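Side-chain contacts in D-3-phosphoglycerate dehydrogenase oxidoreductase protein (Ralstonia solanacearum, PDB 3GG9), which probably oxidises D-3-phosphoglycerate with NAD as cofactor, as a member of the D-isomer specific 2-hydroxyacid dehydrogenase family: residues R191-S194 and K195-A198; D210-F213 and E214-V218; I233-A236 and D237-M241; E307-E310 and M311-I315. All coordinates share one frame; numbering follows the deposited sequence. Where two conformers were deposited one is given.

In the fold
Contacts 1, 2 and 3 belong to the NAD-binding region, and contact 4 lies on helix 306-324, with contacts 2 and 4 on opposite sides of the chain's centre, their own centres about 36 Å apart. Contacts 2 and 3 hold adjoining elements: Phe213 packs on Asp237 and Met241, and Glu214 on Arg240. Contact 1 stands alone, its nearest atoms about 9 Å from contact 2, and is the most exposed, with charged side chains joined through water. Contacts 2 and 3 pair a hydroxyl bonded to a helical carbonyl with buried apolar residues. Contact 4 is dominated by an edge-to-face pair of buried rings, with a sulfate at the Tyr312 hydroxyl.

Contact 1 (R191-S194 and K195-A198); sequences RENS and KERA
Glu192 and Glu196, one helical turn apart, bring OE2 of the first to 2.8 Å from OE1 of the second, a close meeting of two acceptors whose carboxylate planes stand 66° apart. If both were fully charged they would repel, so a shared proton or a raised pKa is possible. The Glu192 chain bends at its second torsion (chi2 60°), which folds the carboxylate back beside the CG of Glu196. Its other oxygen, OE1, accepts from a water 2.6 Å away, and that water in turn accepts from Lys195 NZ at 3.0 Å. A second water accepts from Arg191 NH1 at 2.7 Å. Arg197 has two conformers; in one, tentatively, NH2 also donates weakly to this water, and the guanidinium passes over Asn193, NH2 3.5 Å from Asn193 CB and Asn193 O above one face near the rim. Behind these groups, Lys195 N donates to Arg191 O (3.2 Å, N-H...O 163°) and Ala198 N to Ser194 O. Inward, Ser194 and Ala198 touch Tyr168, while Lys195 rests on Trp189. Arg191 occupies the N-cap of helix 192-200, the crossover between strands 185-189 and 204-205 in a beta-alpha-beta unit of the Rossmann-type NAD-binding domain.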
loop_
_atom_site.group_PDB
_atom_site.type_symbol
_atom_site.label_atom_id
_atom_site.label_comp_id
_atom_site.label_asym_id
_atom_site.label_seq_id
_atom_site.Cartn_x
_atom_site.Cartn_y
_atom_site.Cartn_z
ATOM N N ARG A 191 -8.834 6.911 25.931
ATOM C CA ARG A 191 -8.985 6.981 27.386
ATOM C C ARG A 191 -7.870 7.848 27.935
ATOM O O ARG A 191 -6.893 8.084 27.251
ATOM C CB ARG A 191 -8.776 5.598 28.018
ATOM C CG ARG A 191 -9.836 4.547 27.739
ATOM C CD ARG A 191 -9.372 3.162 28.268
ATOM N NE ARG A 191 -8.192 2.655 27.550
ATOM C CZ ARG A 191 -6.948 2.634 28.034
ATOM N NH1 ARG A 191 -6.688 3.080 29.258
ATOM N NH2 ARG A 191 -5.957 2.163 27.287
ATOM N N GLU A 192 -8.013 8.277 29.180
ATOM C CA GLU A 192 -7.045 9.149 29.832
ATOM C C GLU A 192 -5.599 8.694 29.754
ATOM O O GLU A 192 -4.718 9.517 29.475
ATOM C CB GLU A 192 -7.435 9.357 31.302
ATOM C CG GLU A 192 -6.420 10.130 32.139
ATOM C CD GLU A 192 -6.143 11.543 31.634
ATOM O OE1 GLU A 192 -6.970 12.146 30.894
ATOM O OE2 GLU A 192 -5.089 12.073 32.021
ATOM N N ASN A 193 -5.338 7.412 30.029
ATOM C CA ASN A 193 -3.944 6.935 30.023
ATOM C C ASN A 193 -3.312 6.897 28.610
ATOM O O ASN A 193 -2.127 7.128 28.483
ATOM C CB ASN A 193 -3.758 5.611 30.793
ATOM C CG ASN A 193 -3.697 5.809 32.329
ATOM O OD1 ASN A 193 -4.156 4.964 33.083
ATOM N ND2 ASN A 193 -3.119 6.916 32.775
ATOM N N SER A 194 -4.116 6.648 27.571
ATOM C CA SER A 194 -3.677 6.806 26.178
ATOM C C SER A 194 -3.250 8.250 25.893
ATOM O O SER A 194 -2.212 8.484 25.280
ATOM C CB SER A 194 -4.792 6.443 25.203
ATOM O OG SER A 194 -5.030 5.047 25.171
ATOM N N LYS A 195 -4.064 9.208 26.340
ATOM C CA LYS A 195 -3.746 10.617 26.181
ATOM C C LYS A 195 -2.434 10.958 26.860
ATOM O O LYS A 195 -1.648 11.707 26.301
ATOM C CB LYS A 195 -4.855 11.511 26.713
ATOM C CG LYS A 195 -6.195 11.376 25.995
ATOM C CD LYS A 195 -7.201 12.133 26.813
ATOM C CE LYS A 195 -8.484 12.383 26.083
ATOM N NZ LYS A 195 -9.401 13.048 27.045
ATOM N N GLU A 196 -2.186 10.367 28.029
ATOM C CA GLU A 196 -1.000 10.693 28.836
ATOM C C GLU A 196 0.258 10.192 28.139
ATOM O O GLU A 196 1.258 10.910 28.046
ATOM C CB GLU A 196 -1.109 10.107 30.258
ATOM C CG GLU A 196 -2.151 10.779 31.172
ATOM C CD GLU A 196 -2.223 10.163 32.593
ATOM O OE1 GLU A 196 -3.244 10.366 33.292
ATOM O OE2 GLU A 196 -1.263 9.480 33.020
ATOM N N ARG A 197 0.180 8.964 27.639
ATOM C CA ARG A 197 1.299 8.356 26.936
ATOM C C ARG A 197 1.551 9.050 25.594
ATOM O O ARG A 197 2.698 9.194 25.187
ATOM C CB ARG A 197 1.082 6.847 26.777
ATOM C CG ARG A 197 1.133 6.099 28.107
ATOM C CD ARG A 197 1.167 4.582 27.940
ATOM N NE ARG A 197 -0.168 3.987 28.013
ATOM C CZ ARG A 197 -0.760 3.590 29.138
ATOM N NH1 ARG A 197 -0.143 3.720 30.309
ATOM N NH2 ARG A 197 -1.979 3.064 29.091
ATOM N N ALA A 198 0.481 9.494 24.926
ATOM C CA ALA A 198 0.616 10.281 23.696
ATOM C C ALA A 198 1.340 11.617 23.931
ATOM O O ALA A 198 2.285 11.928 23.208
ATOM C CB ALA A 198 -0.729 10.505 23.031
HETATM O O HOH W 1 -4.386 1.807 30.056
HETATM O O HOH W 2 -9.358 12.205 29.952
#

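Contact 2 (D210-F213 and E214-V218); sequences DALF and EQSDV
Ser216 turns its hydroxyl back on the helix it has just left: OG donates to Leu212 O at 2.6 Å, and the backbone N of Ser216 reaches the same oxygen at 3.3 Å. The first torsion (chi1 -59°) sets OG beside its own backbone N, which lets the two donors converge on the one carbonyl, and two bonds grip it at the buried end of the helix. Gln215 repeats the doubling on the exposed side. Its N and NE2 each donate to Ala211 O at 3.1 Å, from opposite faces of the carbonyl plane. The side-chain bond departs far from the usual direction, with NE2 60° out of that plane and a C=O...N angle of only 110°, although the acceptor lies close to the plane of the amide itself. NE2 also sits 3.7 Å from Ala211 CB. Exposed Glu214 is held less specifically, its CG running past Asp210 O at 3.4 Å. A water donating to both Phe213 O and Ser216 O bridges the helix end to the loop that leads into strand 218-221. Leu212 and Phe213 face inward from helix 209-215 onto Phe166 of strand 162-166 and Leu219 of strand 218-221.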
loop_
_atom_site.group_PDB
_atom_site.type_symbol
_atom_site.label_atom_id
_atom_site.label_comp_id
_atom_site.label_asym_id
_atom_site.label_seq_id
_atom_site.Cartn_x
_atom_site.Cartn_y
_atom_site.Cartn_z
ATOM N N ASP A 210 -15.079 14.284 19.081
ATOM C CA ASP A 210 -15.688 15.026 17.970
ATOM C C ASP A 210 -14.648 15.729 17.093
ATOM O O ASP A 210 -14.753 15.714 15.869
ATOM C CB ASP A 210 -16.690 16.070 18.486
ATOM C CG ASP A 210 -17.868 15.459 19.231
ATOM O OD1 ASP A 210 -18.797 16.223 19.578
ATOM O OD2 ASP A 210 -17.878 14.234 19.482
ATOM N N ALA A 211 -13.650 16.350 17.727
ATOM C CA ALA A 211 -12.573 17.065 17.031
ATOM C C ALA A 211 -11.700 16.141 16.173
ATOM O O ALA A 211 -11.216 16.540 15.110
ATOM C CB ALA A 211 -11.696 17.811 18.043
ATOM N N LEU A 212 -11.504 14.918 16.652
ATOM C CA LEU A 212 -10.724 13.911 15.936
ATOM C C LEU A 212 -11.363 13.546 14.611
ATOM O O LEU A 212 -10.682 13.467 13.596
ATOM C CB LEU A 212 -10.543 12.665 16.800
ATOM C CG LEU A 212 -9.525 11.635 16.306
ATOM C CD1 LEU A 212 -8.090 12.061 16.703
ATOM C CD2 LEU A 212 -9.880 10.288 16.909
ATOM N N PHE A 213 -12.674 13.347 14.631
ATOM C CA PHE A 213 -13.426 12.968 13.435
ATOM C C PHE A 213 -13.587 14.114 12.426
ATOM O O PHE A 213 -13.571 13.882 11.212
ATOM C CB PHE A 213 -14.797 12.377 13.840
ATOM C CG PHE A 213 -14.720 10.955 14.349
ATOM C CD1 PHE A 213 -14.556 10.688 15.701
ATOM C CD2 PHE A 213 -14.768 9.884 13.461
ATOM C CE1 PHE A 213 -14.463 9.367 16.174
ATOM C CE2 PHE A 213 -14.668 8.568 13.920
ATOM C CZ PHE A 213 -14.529 8.304 15.278
ATOM N N GLU A 214 -13.732 15.343 12.930
ATOM C CA GLU A 214 -13.830 16.543 12.096
ATOM C C GLU A 214 -12.546 16.882 11.343
ATOM O O GLU A 214 -12.582 17.208 10.147
ATOM C CB GLU A 214 -14.248 17.741 12.963
ATOM C CG GLU A 214 -15.734 17.743 13.300
ATOM C CD GLU A 214 -16.141 18.630 14.489
ATOM O OE1 GLU A 214 -15.280 19.108 15.266
ATOM O OE2 GLU A 214 -17.364 18.831 14.645
ATOM N N GLN A 215 -11.419 16.783 12.052
ATOM C CA GLN A 215 -10.123 17.259 11.568
ATOM C C GLN A 215 -9.266 16.282 10.758
ATOM O O GLN A 215 -8.434 16.721 9.958
ATOM C CB GLN A 215 -9.288 17.735 12.750
ATOM C CG GLN A 215 -9.748 19.048 13.374
ATOM C CD GLN A 215 -8.860 19.418 14.541
ATOM O OE1 GLN A 215 -7.956 20.241 14.410
ATOM N NE2 GLN A 215 -9.068 18.756 15.672
ATOM N N SER A 216 -9.439 14.977 10.966
ATOM C CA SER A 216 -8.543 13.987 10.366
ATOM C C SER A 216 -8.766 13.814 8.877
ATOM O O SER A 216 -9.904 13.702 8.423
ATOM C CB SER A 216 -8.705 12.630 11.046
ATOM O OG SER A 216 -8.430 12.710 12.427
ATOM N N ASP A 217 -7.681 13.781 8.113
ATOM C CA ASP A 217 -7.762 13.404 6.704
ATOM C C ASP A 217 -7.742 11.878 6.596
ATOM O O ASP A 217 -8.324 11.291 5.692
ATOM C CB ASP A 217 -6.618 14.051 5.912
ATOM C CG ASP A 217 -6.684 15.573 5.939
ATOM O OD1 ASP A 217 -7.630 16.145 5.348
ATOM O OD2 ASP A 217 -5.799 16.205 6.558
ATOM N N VAL A 218 -7.050 11.252 7.543
ATOM C CA VAL A 218 -7.008 9.806 7.687
ATOM C C VAL A 218 -7.264 9.558 9.170
ATOM O O VAL A 218 -6.626 10.161 10.034
ATOM C CB VAL A 218 -5.615 9.237 7.242
ATOM C CG1 VAL A 218 -5.452 7.768 7.617
ATOM C CG2 VAL A 218 -5.375 9.454 5.730
HETATM O O HOH W 3 -12.519 13.776 8.846
#

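Contact 3 (I233-A236 and D237-M241); sequences ITVA and DLTRM. Unlike the reference sequence in segment 233-236: Ile233 (reference Val).
Asp237 reaches back to Thr234 in a capping box. Following its side chain outward, CB lies 3.4 Å from Thr234 O, and CG comes 3.4 Å from Thr234 OG1. From there OD1 takes the backbone N-H of Thr234 on its anti side, somewhat out of the carboxylate plane, at 3.0 Å and nearly straight (165°). The other oxygen, OD2, meets NH1 of Arg240, in one of that residue's two conformers, in a bent 2.9 Å salt bridge (N-H...O 141°). The reciprocal half of the box is Thr234 OG1, which accepts from Asp237 N at 3.2 Å; the threonine hydroxyl sits between its backbone N and carbonyl carbon (chi1 65°), pointing it at that amide. At the other end Thr239 grips Val235 O twice: N donates at 2.9 Å and OG1 at 2.7 Å, from opposite faces of the carbonyl plane. Thr239 is itself part of a type I turn from Leu238 to Met241. On the buried side Ile233 and Leu238 cross at about a right angle, Ile233 CG2 3.9 Å from Leu238 CG. Both rest on Phe247 of strand 246-249; helix 260-267 meets Val235, Leu238 and Thr239, and Phe213 of helix 209-215 touches Ile233.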
loop_
_atom_site.group_PDB
_atom_site.type_symbol
_atom_site.label_atom_id
_atom_site.label_comp_id
_atom_site.label_asym_id
_atom_site.label_seq_id
_atom_site.Cartn_x
_atom_site.Cartn_y
_atom_site.Cartn_z
ATOM N N ILE A 233 -17.922 3.997 18.055
ATOM C CA ILE A 233 -17.937 4.853 16.886
ATOM C C ILE A 233 -19.336 4.711 16.308
ATOM O O ILE A 233 -19.782 3.620 15.984
ATOM C CB ILE A 233 -16.830 4.455 15.872
ATOM C CG1 ILE A 233 -15.454 4.636 16.518
ATOM C CG2 ILE A 233 -16.895 5.313 14.620
ATOM C CD1 ILE A 233 -14.327 4.064 15.692
ATOM N N THR A 234 -20.032 5.830 16.226
ATOM C CA THR A 234 -21.404 5.836 15.758
ATOM C C THR A 234 -21.456 6.421 14.361
ATOM O O THR A 234 -20.462 6.949 13.877
ATOM C CB THR A 234 -22.263 6.696 16.691
ATOM O OG1 THR A 234 -21.820 8.057 16.614
ATOM C CG2 THR A 234 -22.139 6.205 18.125
ATOM N N VAL A 235 -22.619 6.347 13.709
ATOM C CA VAL A 235 -22.841 7.045 12.441
ATOM C C VAL A 235 -22.683 8.553 12.587
ATOM O O VAL A 235 -22.231 9.202 11.657
ATOM C CB VAL A 235 -24.264 6.769 11.829
ATOM C CG1 VAL A 235 -24.454 7.519 10.520
ATOM C CG2 VAL A 235 -24.437 5.331 11.558
ATOM N N ALA A 236 -23.053 9.110 13.740
ATOM C CA ALA A 236 -22.903 10.550 13.965
ATOM C C ALA A 236 -21.424 10.941 13.917
ATOM O O ALA A 236 -21.062 11.950 13.296
ATOM C CB ALA A 236 -23.531 10.975 15.293
ATOM N N ASP A 237 -20.582 10.127 14.550
ATOM C CA ASP A 237 -19.124 10.329 14.528
ATOM C C ASP A 237 -18.557 10.276 13.112
ATOM O O ASP A 237 -17.794 11.145 12.705
ATOM C CB ASP A 237 -18.428 9.259 15.376
ATOM C CG ASP A 237 -18.748 9.375 16.863
ATOM O OD1 ASP A 237 -18.917 8.320 17.519
ATOM O OD2 ASP A 237 -18.818 10.515 17.372
ATOM N N LEU A 238 -18.878 9.210 12.378
ATOM C CA LEU A 238 -18.423 9.060 10.993
ATOM C C LEU A 238 -18.931 10.159 10.053
ATOM O O LEU A 238 -18.196 10.624 9.197
ATOM C CB LEU A 238 -18.827 7.679 10.458
ATOM C CG LEU A 238 -18.138 6.486 11.119
ATOM C CD1 LEU A 238 -18.803 5.200 10.663
ATOM C CD2 LEU A 238 -16.618 6.469 10.832
ATOM N N THR A 239 -20.189 10.583 10.198
ATOM C CA THR A 239 -20.715 11.627 9.310
ATOM C C THR A 239 -20.193 13.032 9.656
ATOM O O THR A 239 -20.467 13.987 8.950
ATOM C CB THR A 239 -22.262 11.594 9.197
ATOM O OG1 THR A 239 -22.828 11.620 10.500
ATOM C CG2 THR A 239 -22.726 10.312 8.469
ATOM N N ARG A 240 -19.414 13.129 10.733
ATOM C CA ARG A 240 -18.678 14.333 11.108
ATOM C C ARG A 240 -17.438 14.496 10.222
ATOM O O ARG A 240 -16.897 15.598 10.072
ATOM C CB ARG A 240 -18.227 14.187 12.563
ATOM C CG ARG A 240 -18.135 15.454 13.359
ATOM C CD ARG A 240 -19.182 15.549 14.450
ATOM N NE ARG A 240 -19.235 14.355 15.290
ATOM C CZ ARG A 240 -19.994 14.236 16.376
ATOM N NH1 ARG A 240 -19.998 13.101 17.071
ATOM N NH2 ARG A 240 -20.754 15.251 16.768
ATOM N N MET A 241 -16.978 13.373 9.659
ATOM C CA MET A 241 -15.744 13.321 8.861
ATOM C C MET A 241 -15.823 14.138 7.572
ATOM O O MET A 241 -16.915 14.355 7.037
ATOM C CB MET A 241 -15.327 11.862 8.573
ATOM C CG MET A 241 -14.900 11.057 9.831
ATOM S SD MET A 241 -14.264 9.353 9.610
ATOM C CE MET A 241 -12.685 9.660 8.821
#

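Contact 4 (E307-E310 and M311-I315); sequences ESYE and MYFGI. With SO4 (sulfate ion), chain E.
Successive i to i+4 backbone bonds, among them Tyr312 N to Ser308 O at 2.8 Å and Phe313 N to Tyr309 O at 2.9 Å, run through 307-315 and set side chains four residues apart next to each other. Tyr309 and Phe313 use this spacing for a T-shaped stack: the Phe313 edge meets the Tyr309 face with CE2 over the ring centre, centroids 5.0 Å apart and planes at 66°. The first torsion of Tyr309 (chi1 -93°) places the ring beside Phe313, and the second (chi2 29°) turns a face to it. Phe313 CD2 also lies 3.2 Å from Tyr309 O. Both rings are buried on helix 306-324, which returns the chain from the NAD-binding domain to the domain with the five-stranded sheet, as in this dehydrogenase family; Phe313 packs on Val15 and Ile55, and Tyr309 OH bonds to Arg58. On the neighbouring flank, Ser308 OG lies 3.3 Å from Tyr312 CE2 and is bonded to Tyr303 O. The Tyr312 hydroxyl is 3.0 Å from O3 of a sulfate, probably from the crystallisation liquor, which also bonds to Arg80 N and Arg224 NH2; the hydroxyl oxygen accepts from Ser107 N. The Glu310 carboxylate takes the backbone N-H groups of Asp19 and Cys20.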
loop_
_atom_site.group_PDB
_atom_site.type_symbol
_atom_site.label_atom_id
_atom_site.label_comp_id
_atom_site.label_asym_id
_atom_site.label_seq_id
_atom_site.Cartn_x
_atom_site.Cartn_y
_atom_site.Cartn_z
ATOM N N GLU A 307 6.912 -13.756 9.592
ATOM C CA GLU A 307 7.633 -13.632 10.873
ATOM C C GLU A 307 6.648 -13.730 12.039
ATOM O O GLU A 307 6.917 -14.407 13.030
ATOM C CB GLU A 307 8.405 -12.314 10.956
ATOM C CG GLU A 307 9.522 -12.203 9.930
ATOM C CD GLU A 307 10.544 -11.088 10.242
ATOM O OE1 GLU A 307 10.621 -10.630 11.403
ATOM O OE2 GLU A 307 11.264 -10.671 9.303
ATOM N N SER A 308 5.496 -13.073 11.890
ATOM C CA SER A 308 4.418 -13.145 12.865
ATOM C C SER A 308 4.003 -14.602 13.103
ATOM O O SER A 308 3.905 -15.014 14.242
ATOM C CB SER A 308 3.208 -12.305 12.410
ATOM O OG SER A 308 2.176 -12.333 13.383
ATOM N N TYR A 309 3.759 -15.372 12.042
ATOM C CA TYR A 309 3.390 -16.799 12.173
ATOM C C TYR A 309 4.522 -17.612 12.852
ATOM O O TYR A 309 4.287 -18.399 13.774
ATOM C CB TYR A 309 3.042 -17.391 10.801
ATOM C CG TYR A 309 1.541 -17.349 10.442
ATOM C CD1 TYR A 309 0.699 -16.348 10.940
ATOM C CD2 TYR A 309 0.981 -18.301 9.584
ATOM C CE1 TYR A 309 -0.684 -16.314 10.613
ATOM C CE2 TYR A 309 -0.401 -18.274 9.261
ATOM C CZ TYR A 309 -1.216 -17.273 9.785
ATOM O OH TYR A 309 -2.575 -17.213 9.474
ATOM N N GLU A 310 5.754 -17.390 12.424
ATOM C CA GLU A 310 6.875 -18.080 13.064
ATOM C C GLU A 310 6.853 -17.874 14.587
ATOM O O GLU A 310 6.911 -18.849 15.323
ATOM C CB GLU A 310 8.229 -17.669 12.460
ATOM C CG GLU A 310 8.499 -18.187 11.028
ATOM C CD GLU A 310 8.763 -19.704 10.897
ATOM O OE1 GLU A 310 8.958 -20.140 9.726
ATOM O OE2 GLU A 310 8.780 -20.463 11.923
ATOM N N MET A 311 6.732 -16.618 15.037
ATOM C CA MET A 311 6.688 -16.250 16.462
ATOM C C MET A 311 5.432 -16.798 17.150
ATOM O O MET A 311 5.528 -17.476 18.176
ATOM C CB MET A 311 6.753 -14.717 16.646
ATOM C CG MET A 311 6.730 -14.256 18.124
ATOM S SD MET A 311 6.158 -12.546 18.396
ATOM C CE MET A 311 7.646 -11.650 17.933
ATOM N N TYR A 312 4.266 -16.515 16.572
ATOM C CA TYR A 312 2.990 -16.936 17.156
ATOM C C TYR A 312 2.882 -18.454 17.356
ATOM O O TYR A 312 2.638 -18.901 18.469
ATOM C CB TYR A 312 1.804 -16.400 16.354
ATOM C CG TYR A 312 1.411 -14.965 16.689
ATOM C CD1 TYR A 312 0.206 -14.689 17.331
ATOM C CD2 TYR A 312 2.242 -13.883 16.372
ATOM C CE1 TYR A 312 -0.165 -13.375 17.641
ATOM C CE2 TYR A 312 1.879 -12.561 16.678
ATOM C CZ TYR A 312 0.669 -12.318 17.303
ATOM O OH TYR A 312 0.302 -11.021 17.616
ATOM N N PHE A 313 3.077 -19.225 16.286
ATOM C CA PHE A 313 3.046 -20.688 16.358
ATOM C C PHE A 313 4.238 -21.290 17.101
ATOM O O PHE A 313 4.089 -22.270 17.843
ATOM C CB PHE A 313 2.914 -21.270 14.963
ATOM C CG PHE A 313 1.583 -20.939 14.334
ATOM C CD1 PHE A 313 0.484 -21.752 14.578
ATOM C CD2 PHE A 313 1.421 -19.776 13.586
ATOM C CE1 PHE A 313 -0.754 -21.452 14.036
ATOM C CE2 PHE A 313 0.148 -19.441 13.024
ATOM C CZ PHE A 313 -0.924 -20.294 13.270
ATOM N N GLY A 314 5.417 -20.714 16.907
ATOM C CA GLY A 314 6.581 -21.173 17.683
ATOM C C GLY A 314 6.223 -21.241 19.165
ATOM O O GLY A 314 6.437 -22.264 19.818
ATOM N N ILE A 315 5.642 -20.160 19.676
ATOM C CA ILE A 315 5.226 -20.083 21.074
ATOM C C ILE A 315 4.081 -21.018 21.423
ATOM O O ILE A 315 4.154 -21.690 22.441
ATOM C CB ILE A 315 4.917 -18.616 21.505
ATOM C CG1 ILE A 315 6.221 -17.829 21.610
ATOM C CG2 ILE A 315 4.185 -18.561 22.840
ATOM C CD1 ILE A 315 6.026 -16.329 21.601
HETATM S S SO4 E . -2.489 -10.708 19.943
HETATM O O1 SO4 E . -2.528 -11.622 18.821
HETATM O O2 SO4 E . -2.226 -11.438 21.170
HETATM O O3 SO4 E . -1.421 -9.739 19.731
HETATM O O4 SO4 E . -3.781 -10.026 20.011
#